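Local coordinates for protein xylulose kinase (Bifidobacterium adolescentis ATCC 15703, PDB 3I8B) that probably catalyses the ATP-dependent phosphorylation of D-xylulose to D-xylulose 5-phosphate in xylose metabolism, as a member of the FGGY family of carbohydrate kinases, at residues His75-Leu80 and Asp89-Asn94; Thr96-Gln101 and Thr143-Ala148; Ala162-Pro167 and Glu235-Pro240; Val10-Gln15 and Ala35-Gly40. All coordinates share one frame; numbering follows the deposited sequence.

All four contacts belong to the N-terminal half of this FGGY kinase. Contacts 1, 2 and 3 are buried, while contact 4 is only partly so and has a watery side. Contacts 1 and 3 reach the same two-stranded sheet: strands 78-80 and 163-165 are neighbours in it. Contact 2 lies against contact 1, since helix 143-153 packs on both segments of contact 1. Contact 4 sits at the end of the five-stranded sheet of the N-terminal domain and meets contact 1 through Thr14 and Trp93. The chemistry follows the place. Contacts 1 and 3 pair backbones and pack apolar groups, contact 2 centres on a shared hydroxyl, and contact 4 turns on a histidine and waters.

Contact 1 of 4, residues His75-Leu80 and Asp89-Asn94; sequences HGMVIL and DAMLWN
Met77 and Met91, both modelled as selenomethionine, hold the centre of this contact. The backbone N of Met77 donates to Met91 O over 3.1 Å, and the bond is nearly straight at 166°. The donor stands somewhat tilted from the carbonyl plane. Two CA-H...O contacts flank this bond. Gly76 CA lies 3.4 Å from the same Met91 O, and Ala90 CA lies 3.2 Å from Met77 O. Met91 O therefore takes one N-H and one C-H from the facing chain, which runs in the opposite direction.

The side chains of Met77 and Met91 lie side by side and point the same way. The methyl CE of Met77 touches Met91 CG at 4.0 Å. It gets there because CG is anti to the backbone N (chi1 175°) and the chain bends at its last torsion. Its other near neighbour is Asp89 O. On Val78, CG2 meets Ala90 CB at 4.3 Å. At the far end, Trp93 CB comes up to the edge of the His75 ring, in its plane.

Farther out, helix 143-153 closes over the two methionines through Lys146. Trp48 of helix 46-58 covers Val78, Ala90 and Leu92. The indole NE1 of Trp93 is hydrogen-bonded to Thr14 OG1, and the His75 ring meets that of Tyr142.

His75 is a predicted substrate-binding residue, and Trp93 lies near the predicted proton acceptor Asp274. Chemically, the two segments are joined here by one backbone hydrogen bond and two C-H...O contacts within an apolar wrap.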
loop_
_atom_site.group_PDB
_atom_site.type_symbol
_atom_site.label_atom_id
_atom_site.label_comp_id
_atom_site.label_asym_id
_atom_site.label_seq_id
_atom_site.Cartn_x
_atom_site.Cartn_y
_atom_site.Cartn_z
ATOM N N HIS A 75 -3.017 -0.505 -6.847
ATOM C CA HIS A 75 -2.980 0.451 -7.970
ATOM C C HIS A 75 -2.932 -0.150 -9.382
ATOM O O HIS A 75 -3.470 0.433 -10.321
ATOM C CB HIS A 75 -1.814 1.450 -7.788
ATOM C CG HIS A 75 -1.718 2.020 -6.404
ATOM N ND1 HIS A 75 -0.615 1.842 -5.594
ATOM C CD2 HIS A 75 -2.595 2.758 -5.682
ATOM C CE1 HIS A 75 -0.809 2.456 -4.439
ATOM N NE2 HIS A 75 -2.009 3.009 -4.463
ATOM N N GLY A 76 -2.287 -1.306 -9.535
ATOM C CA GLY A 76 -2.093 -1.878 -10.855
ATOM C C GLY A 76 -3.327 -1.790 -11.736
ATOM O O GLY A 76 -4.416 -2.279 -11.377
HETATM N N MSE A 77 -3.165 -1.196 -12.914
HETATM C CA MSE A 77 -4.285 -1.007 -13.835
HETATM C C MSE A 77 -4.504 -2.223 -14.739
HETATM O O MSE A 77 -3.674 -2.504 -15.607
HETATM C CB MSE A 77 -4.057 0.233 -14.720
HETATM C CG MSE A 77 -5.127 0.422 -15.791
HETATM SE SE MSE A 77 -4.527 1.395 -17.421
HETATM C CE MSE A 77 -3.327 0.015 -18.181
ATOM N N VAL A 78 -5.621 -2.922 -14.540
ATOM C CA VAL A 78 -6.055 -3.979 -15.454
ATOM C C VAL A 78 -7.265 -3.511 -16.273
ATOM O O VAL A 78 -8.362 -3.293 -15.733
ATOM C CB VAL A 78 -6.441 -5.287 -14.715
ATOM C CG1 VAL A 78 -6.856 -6.383 -15.718
ATOM C CG2 VAL A 78 -5.290 -5.780 -13.838
ATOM N N ILE A 79 -7.080 -3.365 -17.577
ATOM C CA ILE A 79 -8.206 -2.979 -18.421
ATOM C C ILE A 79 -8.676 -4.112 -19.326
ATOM O O ILE A 79 -7.872 -4.785 -19.983
ATOM C CB ILE A 79 -7.952 -1.671 -19.221
ATOM C CG1 ILE A 79 -6.611 -1.730 -19.959
ATOM C CG2 ILE A 79 -7.992 -0.471 -18.298
ATOM C CD1 ILE A 79 -6.395 -0.530 -20.939
ATOM N N LEU A 80 -9.999 -4.302 -19.341
ATOM C CA LEU A 80 -10.661 -5.386 -20.050
ATOM C C LEU A 80 -11.568 -4.841 -21.133
ATOM O O LEU A 80 -12.206 -3.785 -20.948
ATOM C CB LEU A 80 -11.521 -6.193 -19.074
ATOM C CG LEU A 80 -10.824 -6.710 -17.824
ATOM C CD1 LEU A 80 -11.821 -7.423 -16.916
ATOM C CD2 LEU A 80 -9.694 -7.639 -18.269
ATOM N N ASP A 89 -0.780 -4.564 -21.405
ATOM C CA ASP A 89 -0.156 -4.932 -20.132
ATOM C C ASP A 89 -0.612 -4.102 -18.933
ATOM O O ASP A 89 -0.863 -2.911 -19.042
ATOM C CB ASP A 89 1.369 -4.875 -20.236
ATOM C CG ASP A 89 1.958 -6.122 -20.867
ATOM O OD1 ASP A 89 1.201 -6.943 -21.422
ATOM O OD2 ASP A 89 3.186 -6.270 -20.805
ATOM N N ALA A 90 -0.721 -4.751 -17.777
ATOM C CA ALA A 90 -1.041 -4.028 -16.572
ATOM C C ALA A 90 0.132 -3.142 -16.243
ATOM O O ALA A 90 1.287 -3.563 -16.364
ATOM C CB ALA A 90 -1.339 -4.997 -15.415
HETATM N N MSE A 91 -0.162 -1.908 -15.844
HETATM C CA MSE A 91 0.884 -0.979 -15.429
HETATM C C MSE A 91 0.830 -0.841 -13.924
HETATM O O MSE A 91 -0.210 -0.486 -13.358
HETATM C CB MSE A 91 0.695 0.378 -16.105
HETATM C CG MSE A 91 0.590 0.257 -17.617
HETATM SE SE MSE A 91 0.126 1.967 -18.448
HETATM C CE MSE A 91 1.815 2.923 -18.079
ATOM N N LEU A 92 1.960 -1.116 -13.288
ATOM C CA LEU A 92 2.004 -1.403 -11.866
ATOM C C LEU A 92 2.376 -0.200 -11.008
ATOM O O LEU A 92 2.744 0.871 -11.530
ATOM C CB LEU A 92 2.973 -2.569 -11.620
ATOM C CG LEU A 92 2.687 -3.828 -12.447
ATOM C CD1 LEU A 92 3.585 -5.013 -12.000
ATOM C CD2 LEU A 92 1.199 -4.200 -12.362
ATOM N N TRP A 93 2.280 -0.381 -9.691
ATOM C CA TRP A 93 2.554 0.695 -8.738
ATOM C C TRP A 93 3.927 1.341 -8.969
ATOM O O TRP A 93 4.115 2.531 -8.691
ATOM C CB TRP A 93 2.484 0.178 -7.299
ATOM C CG TRP A 93 3.597 -0.791 -6.989
ATOM C CD1 TRP A 93 3.632 -2.116 -7.298
ATOM C CD2 TRP A 93 4.846 -0.496 -6.340
ATOM N NE1 TRP A 93 4.817 -2.670 -6.873
ATOM C CE2 TRP A 93 5.580 -1.702 -6.281
ATOM C CE3 TRP A 93 5.408 0.664 -5.793
ATOM C CZ2 TRP A 93 6.854 -1.784 -5.696
ATOM C CZ3 TRP A 93 6.684 0.584 -5.215
ATOM C CH2 TRP A 93 7.388 -0.634 -5.174
ATOM N N ASN A 94 4.877 0.554 -9.466
ATOM C CA ASN A 94 6.251 1.029 -9.652
ATOM C C ASN A 94 6.602 1.412 -11.084
ATOM O O ASN A 94 7.751 1.739 -11.378
ATOM C CB ASN A 94 7.276 0.020 -9.113
ATOM C CG ASN A 94 7.102 -1.377 -9.703
ATOM O OD1 ASN A 94 6.172 -1.635 -10.456
ATOM N ND2 ASN A 94 8.018 -2.280 -9.370
#

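Contact 2 of 4, residues Thr96-Gln101 and Thr143-Ala148; sequences TSSAPQ and TLTKVA
Ser98 OG is gripped from two sides by helix 143-153. It receives a hydrogen bond from Lys146 NZ at 3.1 Å and gives one to Thr145 OG1 at 2.9 Å. The hydroxyl stands between the backbone N and the carbonyl carbon of Ser98 (chi1 58°), and this turns it to the facing helix. Ser98 CB also sits against that helix, 3.5 Å from Thr145 O.

Lys146 starts out pointing away and comes back. Its chain bends at chi2 (-51°) and then runs extended, which lays CD alongside Ser98 OG at 3.4 Å. Its ammonium group has a stronger partner in Asp95, with which it forms a salt bridge, and it also donates to Ala140 O. Thr145 OG1 is in turn bonded to Tyr142 O, just before the helix. The shared serine hydroxyl is thus one link in a buried polar chain. Replacing Ser98 by an alanine would probably leave Lys146 and Thr145 each short of one partner.

One turn along, the contact is mostly carbon against carbon. Gln101 CG rests on Ala148 CB at 3.6 Å, and Gln101 CB lies 3.7 Å from Thr145 O. Beyond CG the glutamine chain bends, and its NE2 turns back to Ser98 O in a weak bond.

Ser98 lies within the type I turn Thr96-Ala99 and takes the N-cap position of helix 99-110, though its side chain makes no capping bond. That helix thus begins against the side of helix 143-153, whose Ala148 also touches helix 214-225 and whose Lys146 packs on Met91 of strand 90-91.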
loop_
_atom_site.group_PDB
_atom_site.type_symbol
_atom_site.label_atom_id
_atom_site.label_comp_id
_atom_site.label_asym_id
_atom_site.label_seq_id
_atom_site.Cartn_x
_atom_site.Cartn_y
_atom_site.Cartn_z
ATOM N N THR A 96 6.802 4.110 -13.773
ATOM C CA THR A 96 6.923 5.569 -13.719
ATOM C C THR A 96 6.535 6.237 -15.044
ATOM O O THR A 96 6.689 7.448 -15.194
ATOM C CB THR A 96 8.360 5.997 -13.415
ATOM O OG1 THR A 96 9.231 5.430 -14.403
ATOM C CG2 THR A 96 8.769 5.526 -12.040
ATOM N N SER A 97 6.073 5.441 -16.001
ATOM C CA SER A 97 5.574 5.952 -17.279
ATOM C C SER A 97 4.551 7.079 -17.110
ATOM O O SER A 97 4.542 8.033 -17.883
ATOM C CB SER A 97 4.907 4.830 -18.085
ATOM O OG SER A 97 5.842 3.858 -18.512
ATOM N N SER A 98 3.692 6.954 -16.100
ATOM C CA SER A 98 2.537 7.827 -15.949
ATOM C C SER A 98 2.836 9.086 -15.144
ATOM O O SER A 98 1.919 9.843 -14.805
ATOM C CB SER A 98 1.389 7.051 -15.290
ATOM O OG SER A 98 1.798 6.552 -14.030
ATOM N N ALA A 99 4.111 9.299 -14.826
ATOM C CA ALA A 99 4.518 10.485 -14.078
ATOM C C ALA A 99 4.025 11.823 -14.675
ATOM O O ALA A 99 3.561 12.694 -13.936
ATOM C CB ALA A 99 6.041 10.501 -13.892
ATOM N N PRO A 100 4.130 11.997 -16.004
ATOM C CA PRO A 100 3.622 13.243 -16.597
ATOM C C PRO A 100 2.131 13.396 -16.364
ATOM O O PRO A 100 1.666 14.500 -16.071
ATOM C CB PRO A 100 3.905 13.067 -18.093
ATOM C CG PRO A 100 5.053 12.108 -18.148
ATOM C CD PRO A 100 4.817 11.158 -17.002
ATOM N N GLN A 101 1.396 12.292 -16.468
ATOM C CA GLN A 101 -0.036 12.326 -16.267
ATOM C C GLN A 101 -0.396 12.682 -14.814
ATOM O O GLN A 101 -1.350 13.409 -14.573
ATOM C CB GLN A 101 -0.670 11.009 -16.703
ATOM C CG GLN A 101 -0.740 10.854 -18.226
ATOM C CD GLN A 101 0.599 10.503 -18.851
ATOM O OE1 GLN A 101 0.833 10.774 -20.030
ATOM N NE2 GLN A 101 1.478 9.888 -18.070
ATOM N N THR A 143 -3.884 4.411 -10.119
ATOM C CA THR A 143 -4.550 3.801 -11.253
ATOM C C THR A 143 -5.008 4.830 -12.291
ATOM O O THR A 143 -4.814 4.635 -13.486
ATOM C CB THR A 143 -5.784 2.966 -10.799
ATOM O OG1 THR A 143 -5.461 2.235 -9.605
ATOM C CG2 THR A 143 -6.212 1.998 -11.905
ATOM N N LEU A 144 -5.649 5.898 -11.833
ATOM C CA LEU A 144 -6.136 6.925 -12.754
ATOM C C LEU A 144 -5.013 7.438 -13.659
ATOM O O LEU A 144 -5.242 7.729 -14.829
ATOM C CB LEU A 144 -6.764 8.099 -11.999
ATOM C CG LEU A 144 -7.430 9.167 -12.879
ATOM C CD1 LEU A 144 -8.573 8.560 -13.712
ATOM C CD2 LEU A 144 -7.953 10.315 -12.022
ATOM N N THR A 145 -3.800 7.545 -13.122
ATOM C CA THR A 145 -2.690 8.083 -13.918
ATOM C C THR A 145 -2.329 7.130 -15.051
ATOM O O THR A 145 -1.950 7.573 -16.136
ATOM C CB THR A 145 -1.447 8.425 -13.076
ATOM O OG1 THR A 145 -0.712 7.229 -12.781
ATOM C CG2 THR A 145 -1.862 9.117 -11.778
ATOM N N LYS A 146 -2.488 5.828 -14.803
ATOM C CA LYS A 146 -2.222 4.807 -15.817
ATOM C C LYS A 146 -3.241 4.902 -16.950
ATOM O O LYS A 146 -2.887 4.836 -18.136
ATOM C CB LYS A 146 -2.280 3.398 -15.213
ATOM C CG LYS A 146 -1.421 3.178 -13.980
ATOM C CD LYS A 146 0.036 3.633 -14.193
ATOM C CE LYS A 146 0.920 3.076 -13.080
ATOM N NZ LYS A 146 2.298 3.638 -13.136
ATOM N N VAL A 147 -4.504 5.061 -16.574
ATOM C CA VAL A 147 -5.573 5.189 -17.554
ATOM C C VAL A 147 -5.345 6.438 -18.391
ATOM O O VAL A 147 -5.468 6.398 -19.605
ATOM C CB VAL A 147 -6.958 5.246 -16.895
ATOM C CG1 VAL A 147 -8.053 5.433 -17.966
ATOM C CG2 VAL A 147 -7.201 3.977 -16.062
ATOM N N ALA A 148 -4.999 7.535 -17.725
ATOM C CA ALA A 148 -4.577 8.765 -18.399
ATOM C C ALA A 148 -3.466 8.530 -19.421
ATOM O O ALA A 148 -3.525 9.028 -20.545
ATOM C CB ALA A 148 -4.124 9.786 -17.380
#

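Contact 3 of 4, residues Ala162-Pro167 and Glu235-Pro240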
loop_
_atom_site.group_PDB
_atom_site.type_symbol
_atom_site.label_atom_id
_atom_site.label_comp_id
_atom_site.label_asym_id
_atom_site.label_seq_id
_atom_site.Cartn_x
_atom_site.Cartn_y
_atom_site.Cartn_z
ATOM N N ALA A 162 -13.890 -1.642 -21.441
ATOM C CA ALA A 162 -15.231 -1.927 -20.933
ATOM C C ALA A 162 -15.245 -2.033 -19.401
ATOM O O ALA A 162 -16.287 -1.869 -18.762
ATOM C CB ALA A 162 -15.793 -3.186 -21.573
ATOM N N ALA A 163 -14.087 -2.319 -18.812
ATOM C CA ALA A 163 -13.969 -2.401 -17.359
ATOM C C ALA A 163 -12.550 -2.053 -16.907
ATOM O O ALA A 163 -11.581 -2.331 -17.601
ATOM C CB ALA A 163 -14.381 -3.814 -16.839
ATOM N N ILE A 164 -12.435 -1.434 -15.740
ATOM C CA ILE A 164 -11.132 -1.203 -15.145
ATOM C C ILE A 164 -11.141 -1.858 -13.776
ATOM O O ILE A 164 -12.088 -1.669 -13.028
ATOM C CB ILE A 164 -10.850 0.298 -14.943
ATOM C CG1 ILE A 164 -11.173 1.101 -16.215
ATOM C CG2 ILE A 164 -9.394 0.502 -14.538
ATOM C CD1 ILE A 164 -11.108 2.601 -15.998
ATOM N N CYS A 165 -10.088 -2.611 -13.441
ATOM C CA CYS A 165 -9.993 -3.217 -12.116
ATOM C C CYS A 165 -8.549 -3.370 -11.651
ATOM O O CYS A 165 -7.604 -3.147 -12.410
ATOM C CB CYS A 165 -10.734 -4.569 -12.065
ATOM S SG CYS A 165 -9.934 -5.851 -13.075
ATOM N N LEU A 166 -8.383 -3.702 -10.380
ATOM C CA LEU A 166 -7.053 -3.822 -9.794
ATOM C C LEU A 166 -6.623 -5.297 -9.766
ATOM O O LEU A 166 -7.440 -6.181 -10.007
ATOM C CB LEU A 166 -7.034 -3.181 -8.410
ATOM C CG LEU A 166 -6.628 -1.694 -8.411
ATOM C CD1 LEU A 166 -7.428 -0.832 -9.414
ATOM C CD2 LEU A 166 -6.739 -1.128 -7.008
ATOM N N PRO A 167 -5.331 -5.563 -9.505
ATOM C CA PRO A 167 -4.847 -6.950 -9.542
ATOM C C PRO A 167 -5.636 -7.922 -8.640
ATOM O O PRO A 167 -6.055 -8.974 -9.122
ATOM C CB PRO A 167 -3.381 -6.817 -9.100
ATOM C CG PRO A 167 -3.004 -5.419 -9.518
ATOM C CD PRO A 167 -4.242 -4.608 -9.225
ATOM N N GLU A 235 -19.219 6.770 -17.961
ATOM C CA GLU A 235 -20.475 6.249 -17.436
ATOM C C GLU A 235 -20.665 4.791 -17.792
ATOM O O GLU A 235 -21.187 4.024 -16.992
ATOM C CB GLU A 235 -21.683 7.041 -17.962
ATOM C CG GLU A 235 -21.834 8.411 -17.315
ATOM C CD GLU A 235 -21.780 8.345 -15.790
ATOM O OE1 GLU A 235 -22.587 7.604 -15.187
ATOM O OE2 GLU A 235 -20.928 9.037 -15.193
ATOM N N ALA A 236 -20.267 4.409 -18.997
ATOM C CA ALA A 236 -20.524 3.049 -19.468
ATOM C C ALA A 236 -19.564 2.005 -18.857
ATOM O O ALA A 236 -19.880 0.831 -18.815
ATOM C CB ALA A 236 -20.461 3.002 -20.990
ATOM N N ILE A 237 -18.403 2.445 -18.390
ATOM C CA ILE A 237 -17.357 1.532 -17.901
ATOM C C ILE A 237 -17.780 0.773 -16.638
ATOM O O ILE A 237 -18.351 1.363 -15.717
ATOM C CB ILE A 237 -16.029 2.300 -17.652
ATOM C CG1 ILE A 237 -15.343 2.598 -18.990
ATOM C CG2 ILE A 237 -15.083 1.503 -16.730
ATOM C CD1 ILE A 237 -14.272 3.691 -18.895
ATOM N N VAL A 238 -17.527 -0.536 -16.605
ATOM C CA VAL A 238 -17.859 -1.324 -15.423
ATOM C C VAL A 238 -16.700 -1.182 -14.438
ATOM O O VAL A 238 -15.555 -1.360 -14.823
ATOM C CB VAL A 238 -18.092 -2.823 -15.753
ATOM C CG1 VAL A 238 -18.262 -3.630 -14.463
ATOM C CG2 VAL A 238 -19.312 -2.996 -16.655
ATOM N N LEU A 239 -17.013 -0.810 -13.197
ATOM C CA LEU A 239 -16.041 -0.669 -12.118
ATOM C C LEU A 239 -16.428 -1.695 -11.052
ATOM O O LEU A 239 -17.603 -1.995 -10.898
ATOM C CB LEU A 239 -16.075 0.753 -11.527
ATOM C CG LEU A 239 -15.788 1.921 -12.491
ATOM C CD1 LEU A 239 -15.912 3.293 -11.789
ATOM C CD2 LEU A 239 -14.436 1.767 -13.164
ATOM N N PRO A 240 -15.447 -2.263 -10.336
ATOM C CA PRO A 240 -15.869 -3.297 -9.373
ATOM C C PRO A 240 -16.750 -2.768 -8.232
ATOM O O PRO A 240 -16.496 -1.687 -7.696
ATOM C CB PRO A 240 -14.539 -3.855 -8.834
ATOM C CG PRO A 240 -13.511 -3.486 -9.899
ATOM C CD PRO A 240 -13.982 -2.179 -10.475
HETATM O O HOH W 1 -18.560 -1.187 -19.958
#
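Val238 lies beside Ala162 and Ala163 at the start of the short strand 163-165. The two alanines form a classic beta bulge, both facing Leu80 of strand 78-80. Val238 belongs to the chain that leaves helix 227-236, and the two segments head nearly the same way, 23° apart. Two backbone bonds join them. Val238 N donates to Ala162 O at 2.8 Å, almost straight at 176°. Ile164 N donates to Val238 O over a longer 3.3 Å, nearly along the C=O axis. Val238 is therefore held by both its N and its O.

The side chains fit as small bumps against small hollows. Ala163 offers only a methyl, and Val238 CB lies against that CB at 4.0 Å and beside Ala162 O. Ile164 and Ile237 meet at a slant. Ile237 CG2, the branch anti to its backbone N, meets Ile164 CG1 at 4.0 Å. Leu239 points away at its root, but its CD2 methyl turns back to Ile164. The puckered Pro240 ring wedges in at the Cys165 end: its CG presses on Cys165 CB at 3.7 Å, and its CD lies close to Ile164 O.

Around this seam, Ile237 rests on Leu221 and Leu239 on Ile217, both of helix 214-225. Val147 of helix 143-153 lies against Ile164. Strand 163-165 also pairs with strand 78-80, so it is held along two edges. Glu190 and Leu192, which bind the magnesium ion in this structure, lie close to Val238 and Ala163.

At the helix end, one water donates to both Ala162 O and Ala236 O, at 2.7 Å to each oxygen.

Contact 4 of 4, residues Val10-Gln15 and Ala35-Gly40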
loop_
_atom_site.group_PDB
_atom_site.type_symbol
_atom_site.label_atom_id
_atom_site.label_comp_id
_atom_site.label_asym_id
_atom_site.label_seq_id
_atom_site.Cartn_x
_atom_site.Cartn_y
_atom_site.Cartn_z
ATOM N N VAL A 10 -4.654 -15.521 -0.215
ATOM C CA VAL A 10 -3.811 -15.386 -1.391
ATOM C C VAL A 10 -3.142 -14.024 -1.351
ATOM O O VAL A 10 -3.793 -13.003 -1.067
ATOM C CB VAL A 10 -4.612 -15.533 -2.705
ATOM C CG1 VAL A 10 -3.685 -15.452 -3.898
ATOM C CG2 VAL A 10 -5.379 -16.851 -2.721
ATOM N N ASP A 11 -1.838 -14.024 -1.613
ATOM C CA ASP A 11 -1.053 -12.805 -1.701
ATOM C C ASP A 11 -0.432 -12.715 -3.102
ATOM O O ASP A 11 0.564 -13.373 -3.403
ATOM C CB ASP A 11 0.022 -12.800 -0.616
ATOM C CG ASP A 11 1.053 -11.700 -0.810
ATOM O OD1 ASP A 11 0.838 -10.797 -1.647
ATOM O OD2 ASP A 11 2.088 -11.735 -0.109
ATOM N N THR A 12 -1.058 -11.942 -3.977
ATOM C CA THR A 12 -0.480 -11.742 -5.301
ATOM C C THR A 12 0.274 -10.401 -5.302
ATOM O O THR A 12 -0.322 -9.330 -5.360
ATOM C CB THR A 12 -1.547 -11.855 -6.406
ATOM O OG1 THR A 12 -0.928 -11.774 -7.692
ATOM C CG2 THR A 12 -2.628 -10.758 -6.273
ATOM N N SER A 13 1.593 -10.479 -5.175
ATOM C CA SER A 13 2.436 -9.292 -5.089
ATOM C C SER A 13 3.132 -9.082 -6.423
ATOM O O SER A 13 2.993 -9.892 -7.332
ATOM C CB SER A 13 3.489 -9.469 -3.991
ATOM O OG SER A 13 4.405 -10.515 -4.336
ATOM N N THR A 14 3.883 -7.989 -6.553
ATOM C CA THR A 14 4.617 -7.760 -7.783
ATOM C C THR A 14 5.463 -8.988 -8.128
ATOM O O THR A 14 5.456 -9.470 -9.267
ATOM C CB THR A 14 5.475 -6.493 -7.673
ATOM O OG1 THR A 14 4.629 -5.394 -7.297
ATOM C CG2 THR A 14 6.148 -6.185 -9.001
ATOM N N GLN A 15 6.155 -9.527 -7.131
ATOM C CA GLN A 15 7.165 -10.543 -7.397
ATOM C C GLN A 15 6.673 -11.976 -7.506
ATOM O O GLN A 15 7.273 -12.775 -8.237
ATOM C CB GLN A 15 8.307 -10.439 -6.387
ATOM C CG GLN A 15 9.221 -9.269 -6.695
ATOM C CD GLN A 15 10.141 -8.928 -5.541
ATOM O OE1 GLN A 15 11.367 -9.011 -5.663
ATOM N NE2 GLN A 15 9.556 -8.543 -4.411
ATOM N N ALA A 35 4.723 -19.162 -6.213
ATOM C CA ALA A 35 5.256 -19.179 -7.571
ATOM C C ALA A 35 5.653 -17.770 -7.982
ATOM O O ALA A 35 5.108 -16.800 -7.461
ATOM C CB ALA A 35 4.236 -19.742 -8.537
ATOM N N LYS A 36 6.592 -17.669 -8.922
ATOM C CA LYS A 36 7.182 -16.390 -9.314
ATOM C C LYS A 36 6.416 -15.679 -10.412
ATOM O O LYS A 36 5.874 -16.316 -11.312
ATOM C CB LYS A 36 8.622 -16.597 -9.810
ATOM C CG LYS A 36 9.603 -17.045 -8.755
ATOM C CD LYS A 36 10.089 -15.871 -7.922
ATOM C CE LYS A 36 11.380 -16.224 -7.191
ATOM N NZ LYS A 36 12.010 -15.016 -6.593
ATOM N N HIS A 37 6.402 -14.351 -10.339
ATOM C CA HIS A 37 5.968 -13.500 -11.444
ATOM C C HIS A 37 7.194 -13.032 -12.222
ATOM O O HIS A 37 8.278 -12.929 -11.652
ATOM C CB HIS A 37 5.221 -12.264 -10.921
ATOM C CG HIS A 37 3.897 -12.567 -10.300
ATOM N ND1 HIS A 37 3.293 -11.735 -9.381
ATOM C CD2 HIS A 37 3.055 -13.623 -10.457
ATOM C CE1 HIS A 37 2.140 -12.258 -9.005
ATOM N NE2 HIS A 37 1.971 -13.402 -9.652
ATOM N N PRO A 38 7.025 -12.733 -13.520
ATOM C CA PRO A 38 8.110 -12.111 -14.296
ATOM C C PRO A 38 8.513 -10.766 -13.692
ATOM O O PRO A 38 7.704 -10.113 -13.036
ATOM C CB PRO A 38 7.477 -11.880 -15.678
ATOM C CG PRO A 38 6.246 -12.772 -15.709
ATOM C CD PRO A 38 5.780 -12.874 -14.299
ATOM N N ASN A 39 9.762 -10.357 -13.888
ATOM C CA ASN A 39 10.179 -9.027 -13.464
ATOM C C ASN A 39 9.575 -7.968 -14.386
ATOM O O ASN A 39 9.139 -8.273 -15.503
ATOM C CB ASN A 39 11.706 -8.917 -13.472
ATOM C CG ASN A 39 12.371 -10.038 -12.700
ATOM O OD1 ASN A 39 13.242 -10.736 -13.227
ATOM N ND2 ASN A 39 11.957 -10.225 -11.447
ATOM N N GLY A 40 9.558 -6.723 -13.931
ATOM C CA GLY A 40 8.994 -5.658 -14.736
ATOM C C GLY A 40 7.982 -4.822 -13.983
ATOM O O GLY A 40 7.321 -5.297 -13.045
HETATM O O HOH W 2 -0.623 -14.126 -8.787
HETATM O O HOH W 3 8.163 -9.318 -10.415
HETATM O O HOH W 4 11.453 -11.711 -6.189
#
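His37 packs its ring edge into the backbone of the turn that follows strand 6-12. This is the tight part of the contact. Its ND1 donates to Thr14 O at 3.1 Å, with that oxygen in the ring plane. ND1 itself stands well above the plane of that carbonyl. The same ND1 makes a weak, bent bond to Ser13 O at 2.8 Å. The backbone N of His37 donates to Gln15 O at 2.8 Å, with the angle at the hydrogen 165°. The side chain goes this way because CG lies anti to the carbonyl carbon (chi1 -68°). His37 CE1 then comes to 3.4 Å from Thr12 OG1, also at the ring edge. One water in the ring plane bridges His37 NE2 and Thr12 OG1, at 2.8 and 2.6 Å.

The other side is looser and wet. A second water donates to Thr14 O and Pro38 O. A third joins Gln15 OE1 and Lys36 NZ only by weak bonds, and these two long side chains are tied loosely at the surface. A leucine in place of His37 has no N-H for Thr14 O, and the turn would probably be less firmly tied to this chain.

Outside the pair, the His37 ring meets Trp48 of helix 46-58 at a tilt. Thr14 OG1, besides its bond to Trp93, is bonded to Gln73, and Ser13 OG to Ser16 O.

The strand before the turn carries Asp11, predicted to be important for activity, and the turn passes near Asp274, the predicted proton acceptor. At its heart, one imidazole N-H leans on two carbonyls of that turn, the one of Ser13 only weakly.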